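Exotoxin 6 (PDB 4ZYS) is a staphylococcal superantigen-like exotoxin that probably acts as a secreted virulence factor and may bind sugars. Local coordinates at residues Asp59-Gly64 against Gly88-Thr93; Pro105-Lys110 against Ile192-Lys197. All blocks are in the same frame, centred on the assembly; numbering follows the deposited sequence.

Overall arrangement
The two contacts lie in the two halves of the fold of staphylococcal superantigen-like toxins. Interaction 1 is in the OB-fold half. There K60 and F61, in the loop before strand 64-67, reach the end of strand 84-92. Interaction 2 is in the beta-grasp half and pairs strand 106-111 with strand 189-196. The contacts follow in series along the chain; strand 106-111 is the next strand after 84-92. Their centres are about 29 Å apart, on opposite sides of the centre of the chain. Nearest atoms are about 15 Å apart. Interaction 1 is made mainly by side chains, which meet each other and two backbone carbonyls, whereas interaction 2 is held mainly by backbone hydrogen bonds.

Interaction 1 of 2, residues Asp59-Gly64 against Gly88-Thr93; sequences DKFKDG and GGVTKT
F61 and K92 meet where a loop of the OB-fold domain packs on the last residues of a strand. The F61 ring reaches V90 with its far end. CZ lies 3.3 Å from V90 O, which sits at the ring edge near its plane. V90 CG1 makes an off-centre CH-pi contact, 4.1 Å from the F61 ring centroid. The valine's chi1 of -171° sets CG1 anti to the backbone N, on the side where the ring lies. K92 runs past the same ring in the opposite direction, with its CE 3.7 Å from F61 CE1. A bend at chi2 (-74°) starts this chain, which then extends to the loop. Its NZ donates a hydrogen bond to K60 O at 3.1 Å. It approaches from 32° outside the plane of that carbonyl. K60 lies alongside K92, also in the opposite direction, with K60 CG 3.9 Å from K92 CE. The NZ atoms of K60 and K92 end 6.9 Å apart. K60 NZ goes on to a salt bridge with D127, which also accepts the backbone N-H of K92. F61 and V90 both pack on L53 and on I69 of strand 69-74, while T91 touches strand 127-129.

Interaction 2 of 2, residues Pro105-Lys110 against Ile192-Lys197; sequences PILEIK and ILVEMK
The parallel pairing of strands 106-111 and 189-196 belongs to the mixed sheet of the beta-grasp domain. The first and last strands in chain order lie next to each other inside the sheet, as in other beta-grasp folds. The directions of the short strand segments differ by 9°, and their axes come within 4.8 Å. Five backbone hydrogen bonds link them. I192 N donates to I106 O at 2.7 Å, and this bond is the most bent, with 139° at the hydrogen. E108 then uses both its N and its O, bonding to I192 O and V194 N. K110 does the same with V194 O and the N of M196, a selenomethionine. The last of these, M196 N to K110 O, is 2.8 Å long.

L107, I109, I192 and V194 point to one face. With CG of L107 anti to the backbone N (chi1 168°), the branch CD1 reaches across to I192 CG2 at 3.7 Å. The same methyl also meets V194 CG2. I109 CG1 packs beside V194 CB. At the start of the pair, P105 CG touches I192 CD1 at 4.0 Å.

E108, K110, L193 and E195 point to the other face. L193 CD1 packs against E108 CB at 4.1 Å. A water donates to both E108 OE1 (2.7 Å) and I192 O, so this carbonyl has a second donor besides E108 N. K110 NZ turns to the carbonyls of G112 and E114 and stays 6.1 Å from E195 OE2.

Helix 130-145 covers the apolar face, where L107 and I192 touch L137 and I109 touches H145. Strand 117-119 flanks 106-111, and strand 155-161 flanks 189-196.

Interaction 1 of 2, residues Asp59-Gly64 against Gly88-Thr93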
loop_
_atom_site.group_PDB
_atom_site.type_symbol
_atom_site.label_atom_id
_atom_site.label_comp_id
_atom_site.label_asym_id
_atom_site.label_seq_id
_atom_site.Cartn_x
_atom_site.Cartn_y
_atom_site.Cartn_z
ATOM N N ASP A 59 -0.439 -2.529 -17.480
ATOM C CA ASP A 59 0.213 -3.336 -18.512
ATOM C C ASP A 59 1.091 -4.472 -17.927
ATOM O O ASP A 59 1.685 -5.238 -18.687
ATOM C CB ASP A 59 1.034 -2.406 -19.428
ATOM C CG ASP A 59 0.224 -1.227 -19.971
ATOM O OD1 ASP A 59 -0.817 -1.471 -20.632
ATOM O OD2 ASP A 59 0.622 -0.057 -19.717
ATOM N N LYS A 60 1.108 -4.615 -16.591
ATOM C CA LYS A 60 1.888 -5.628 -15.860
ATOM C C LYS A 60 1.274 -7.037 -15.947
ATOM O O LYS A 60 1.999 -8.036 -15.903
ATOM C CB LYS A 60 1.978 -5.216 -14.381
ATOM C CG LYS A 60 3.089 -5.879 -13.593
ATOM C CD LYS A 60 3.284 -5.144 -12.279
ATOM C CE LYS A 60 3.854 -6.035 -11.219
ATOM N NZ LYS A 60 4.139 -5.255 -9.996
ATOM N N PHE A 61 -0.064 -7.108 -16.024
ATOM C CA PHE A 61 -0.776 -8.377 -16.023
ATOM C C PHE A 61 -1.366 -8.661 -17.383
ATOM O O PHE A 61 -1.834 -7.746 -18.069
ATOM C CB PHE A 61 -1.859 -8.398 -14.912
ATOM C CG PHE A 61 -1.259 -8.008 -13.578
ATOM C CD1 PHE A 61 -0.530 -8.930 -12.829
ATOM C CD2 PHE A 61 -1.316 -6.691 -13.130
ATOM C CE1 PHE A 61 0.120 -8.543 -11.647
ATOM C CE2 PHE A 61 -0.655 -6.304 -11.967
ATOM C CZ PHE A 61 0.045 -7.239 -11.222
ATOM N N LYS A 62 -1.323 -9.945 -17.775
ATOM C CA LYS A 62 -1.898 -10.412 -19.043
ATOM C C LYS A 62 -3.435 -10.464 -18.924
ATOM O O LYS A 62 -3.961 -10.577 -17.816
ATOM C CB LYS A 62 -1.318 -11.792 -19.454
ATOM C CG LYS A 62 -1.494 -12.904 -18.419
ATOM C CD LYS A 62 -1.640 -14.262 -19.084
ATOM C CE LYS A 62 -1.019 -15.377 -18.282
ATOM N NZ LYS A 62 -1.378 -16.715 -18.834
ATOM N N ASP A 63 -4.146 -10.386 -20.051
ATOM C CA ASP A 63 -5.596 -10.494 -20.026
ATOM C C ASP A 63 -5.947 -11.938 -19.679
ATOM O O ASP A 63 -5.192 -12.867 -20.000
ATOM C CB ASP A 63 -6.213 -10.046 -21.365
ATOM C CG ASP A 63 -6.151 -8.536 -21.562
ATOM O OD1 ASP A 63 -6.989 -7.813 -20.945
ATOM O OD2 ASP A 63 -5.268 -8.069 -22.329
ATOM N N GLY A 64 -7.052 -12.109 -18.968
ATOM C CA GLY A 64 -7.453 -13.432 -18.532
ATOM C C GLY A 64 -6.778 -13.828 -17.239
ATOM O O GLY A 64 -6.435 -12.968 -16.412
ATOM N N GLY A 88 -5.288 -0.819 -7.049
ATOM C CA GLY A 88 -3.898 -1.272 -7.019
ATOM C C GLY A 88 -3.658 -2.434 -6.077
ATOM O O GLY A 88 -4.531 -3.292 -5.900
ATOM N N GLY A 89 -2.475 -2.452 -5.477
ATOM C CA GLY A 89 -2.051 -3.484 -4.536
ATOM C C GLY A 89 -1.960 -4.890 -5.094
ATOM O O GLY A 89 -2.042 -5.863 -4.328
ATOM N N VAL A 90 -1.820 -5.004 -6.440
ATOM C CA VAL A 90 -1.686 -6.288 -7.141
ATOM C C VAL A 90 -0.263 -6.376 -7.604
ATOM O O VAL A 90 0.220 -5.520 -8.353
ATOM C CB VAL A 90 -2.707 -6.547 -8.288
ATOM C CG1 VAL A 90 -2.601 -7.994 -8.787
ATOM C CG2 VAL A 90 -4.140 -6.255 -7.811
ATOM N N THR A 91 0.432 -7.376 -7.086
ATOM C CA THR A 91 1.856 -7.618 -7.335
ATOM C C THR A 91 2.087 -9.086 -7.771
ATOM O O THR A 91 1.169 -9.904 -7.701
ATOM C CB THR A 91 2.663 -7.285 -6.039
ATOM O OG1 THR A 91 2.134 -8.026 -4.941
ATOM C CG2 THR A 91 2.670 -5.799 -5.683
ATOM N N LYS A 92 3.317 -9.394 -8.230
ATOM C CA LYS A 92 3.740 -10.739 -8.603
ATOM C C LYS A 92 4.112 -11.465 -7.318
ATOM O O LYS A 92 4.743 -10.881 -6.439
ATOM C CB LYS A 92 4.937 -10.721 -9.588
ATOM C CG LYS A 92 4.711 -9.938 -10.898
ATOM C CD LYS A 92 3.776 -10.645 -11.916
ATOM C CE LYS A 92 3.357 -9.732 -13.048
ATOM N NZ LYS A 92 2.914 -10.486 -14.250
ATOM N N THR A 93 3.710 -12.728 -7.202
ATOM C CA THR A 93 4.013 -13.527 -6.039
ATOM C C THR A 93 5.522 -13.859 -6.002
ATOM O O THR A 93 6.188 -13.807 -7.043
ATOM C CB THR A 93 3.147 -14.791 -6.029
ATOM O OG1 THR A 93 3.107 -15.266 -4.689
ATOM C CG2 THR A 93 3.674 -15.895 -6.962
#

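Interaction 2 of 2, residues Pro105-Lys110 against Ile192-Lys197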
loop_
_atom_site.group_PDB
_atom_site.type_symbol
_atom_site.label_atom_id
_atom_site.label_comp_id
_atom_site.label_asym_id
_atom_site.label_seq_id
_atom_site.Cartn_x
_atom_site.Cartn_y
_atom_site.Cartn_z
ATOM N N PRO A 105 14.459 -3.682 6.663
ATOM C CA PRO A 105 15.061 -2.366 6.411
ATOM C C PRO A 105 15.057 -1.531 7.697
ATOM O O PRO A 105 14.383 -1.897 8.664
ATOM C CB PRO A 105 14.135 -1.767 5.343
ATOM C CG PRO A 105 12.799 -2.389 5.612
ATOM C CD PRO A 105 13.097 -3.782 6.083
ATOM N N ILE A 106 15.811 -0.434 7.726
ATOM C CA ILE A 106 15.796 0.427 8.896
ATOM C C ILE A 106 14.468 1.124 8.894
ATOM O O ILE A 106 14.036 1.575 7.836
ATOM C CB ILE A 106 16.992 1.438 8.894
ATOM C CG1 ILE A 106 18.334 0.752 9.167
ATOM C CG2 ILE A 106 16.776 2.621 9.861
ATOM C CD1 ILE A 106 18.353 -0.253 10.312
ATOM N N LEU A 107 13.773 1.139 10.032
ATOM C CA LEU A 107 12.526 1.889 10.130
ATOM C C LEU A 107 12.658 2.840 11.283
ATOM O O LEU A 107 12.893 2.415 12.408
ATOM C CB LEU A 107 11.236 1.026 10.254
ATOM C CG LEU A 107 9.972 1.825 10.646
ATOM C CD1 LEU A 107 9.515 2.794 9.509
ATOM C CD2 LEU A 107 8.863 0.924 11.137
ATOM N N GLU A 108 12.529 4.127 11.005
ATOM C CA GLU A 108 12.571 5.156 12.041
ATOM C C GLU A 108 11.330 6.000 11.949
ATOM O O GLU A 108 10.886 6.304 10.846
ATOM C CB GLU A 108 13.821 6.032 11.928
ATOM C CG GLU A 108 15.114 5.345 12.311
ATOM C CD GLU A 108 16.304 6.269 12.159
ATOM O OE1 GLU A 108 16.556 6.729 11.024
ATOM O OE2 GLU A 108 16.955 6.577 13.184
ATOM N N ILE A 109 10.758 6.361 13.103
ATOM C CA ILE A 109 9.573 7.218 13.184
ATOM C C ILE A 109 9.952 8.445 14.008
ATOM O O ILE A 109 10.407 8.321 15.148
ATOM C CB ILE A 109 8.307 6.477 13.720
ATOM C CG1 ILE A 109 7.997 5.216 12.851
ATOM C CG2 ILE A 109 7.091 7.449 13.774
ATOM C CD1 ILE A 109 6.702 4.513 13.111
ATOM N N LYS A 110 9.822 9.623 13.395
ATOM C CA LYS A 110 10.154 10.905 14.008
ATOM C C LYS A 110 8.885 11.697 14.222
ATOM O O LYS A 110 8.205 12.003 13.250
ATOM C CB LYS A 110 11.175 11.680 13.131
ATOM C CG LYS A 110 11.396 13.139 13.535
ATOM C CD LYS A 110 12.697 13.695 12.995
ATOM C CE LYS A 110 12.759 15.209 13.038
ATOM N NZ LYS A 110 12.895 15.733 14.417
ATOM N N ILE A 192 13.590 3.402 5.854
ATOM C CA ILE A 192 12.264 3.992 5.851
ATOM C C ILE A 192 12.233 5.030 6.976
ATOM O O ILE A 192 12.684 4.774 8.100
ATOM C CB ILE A 192 11.092 2.973 5.956
ATOM C CG1 ILE A 192 11.145 1.910 4.829
ATOM C CG2 ILE A 192 9.707 3.699 5.972
ATOM C CD1 ILE A 192 10.201 0.654 5.099
ATOM N N LEU A 193 11.720 6.209 6.651
ATOM C CA LEU A 193 11.544 7.270 7.606
ATOM C C LEU A 193 10.113 7.718 7.552
ATOM O O LEU A 193 9.609 7.987 6.468
ATOM C CB LEU A 193 12.524 8.456 7.329
ATOM C CG LEU A 193 12.385 9.691 8.259
ATOM C CD1 LEU A 193 12.770 9.347 9.696
ATOM C CD2 LEU A 193 13.212 10.855 7.754
ATOM N N VAL A 194 9.441 7.778 8.715
ATOM C CA VAL A 194 8.086 8.324 8.830
ATOM C C VAL A 194 8.220 9.576 9.681
ATOM O O VAL A 194 8.519 9.458 10.857
ATOM C CB VAL A 194 7.031 7.331 9.401
ATOM C CG1 VAL A 194 5.642 7.955 9.373
ATOM C CG2 VAL A 194 7.033 6.002 8.652
ATOM N N GLU A 195 8.091 10.760 9.087
ATOM C CA GLU A 195 8.165 12.041 9.798
ATOM C C GLU A 195 6.776 12.581 10.030
ATOM O O GLU A 195 6.023 12.719 9.060
ATOM C CB GLU A 195 8.958 13.105 8.994
ATOM C CG GLU A 195 10.461 12.970 9.012
ATOM C CD GLU A 195 11.177 13.874 8.024
ATOM O OE1 GLU A 195 11.021 13.686 6.790
ATOM O OE2 GLU A 195 11.921 14.765 8.494
HETATM N N MSE A 196 6.439 12.939 11.287
HETATM C CA MSE A 196 5.154 13.569 11.600
HETATM C C MSE A 196 5.395 14.939 12.153
HETATM O O MSE A 196 6.378 15.130 12.857
HETATM C CB MSE A 196 4.339 12.771 12.612
HETATM C CG MSE A 196 3.989 11.386 12.173
HETATM SE SE MSE A 196 3.562 10.313 13.748
HETATM C CE MSE A 196 2.396 11.547 14.709
ATOM N N LYS A 197 4.507 15.902 11.838
ATOM C CA LYS A 197 4.587 17.299 12.301
ATOM C C LYS A 197 3.168 17.822 12.666
ATOM O O LYS A 197 2.193 17.041 12.562
ATOM C CB LYS A 197 5.238 18.211 11.226
ATOM C CG LYS A 197 6.571 17.741 10.651
ATOM C CD LYS A 197 7.043 18.638 9.500
ATOM C CE LYS A 197 8.385 18.208 8.953
ATOM N NZ LYS A 197 8.960 19.228 8.037
ATOM O OXT LYS A 197 3.023 19.023 13.001
HETATM O O HOH W 1 15.590 5.647 8.717
#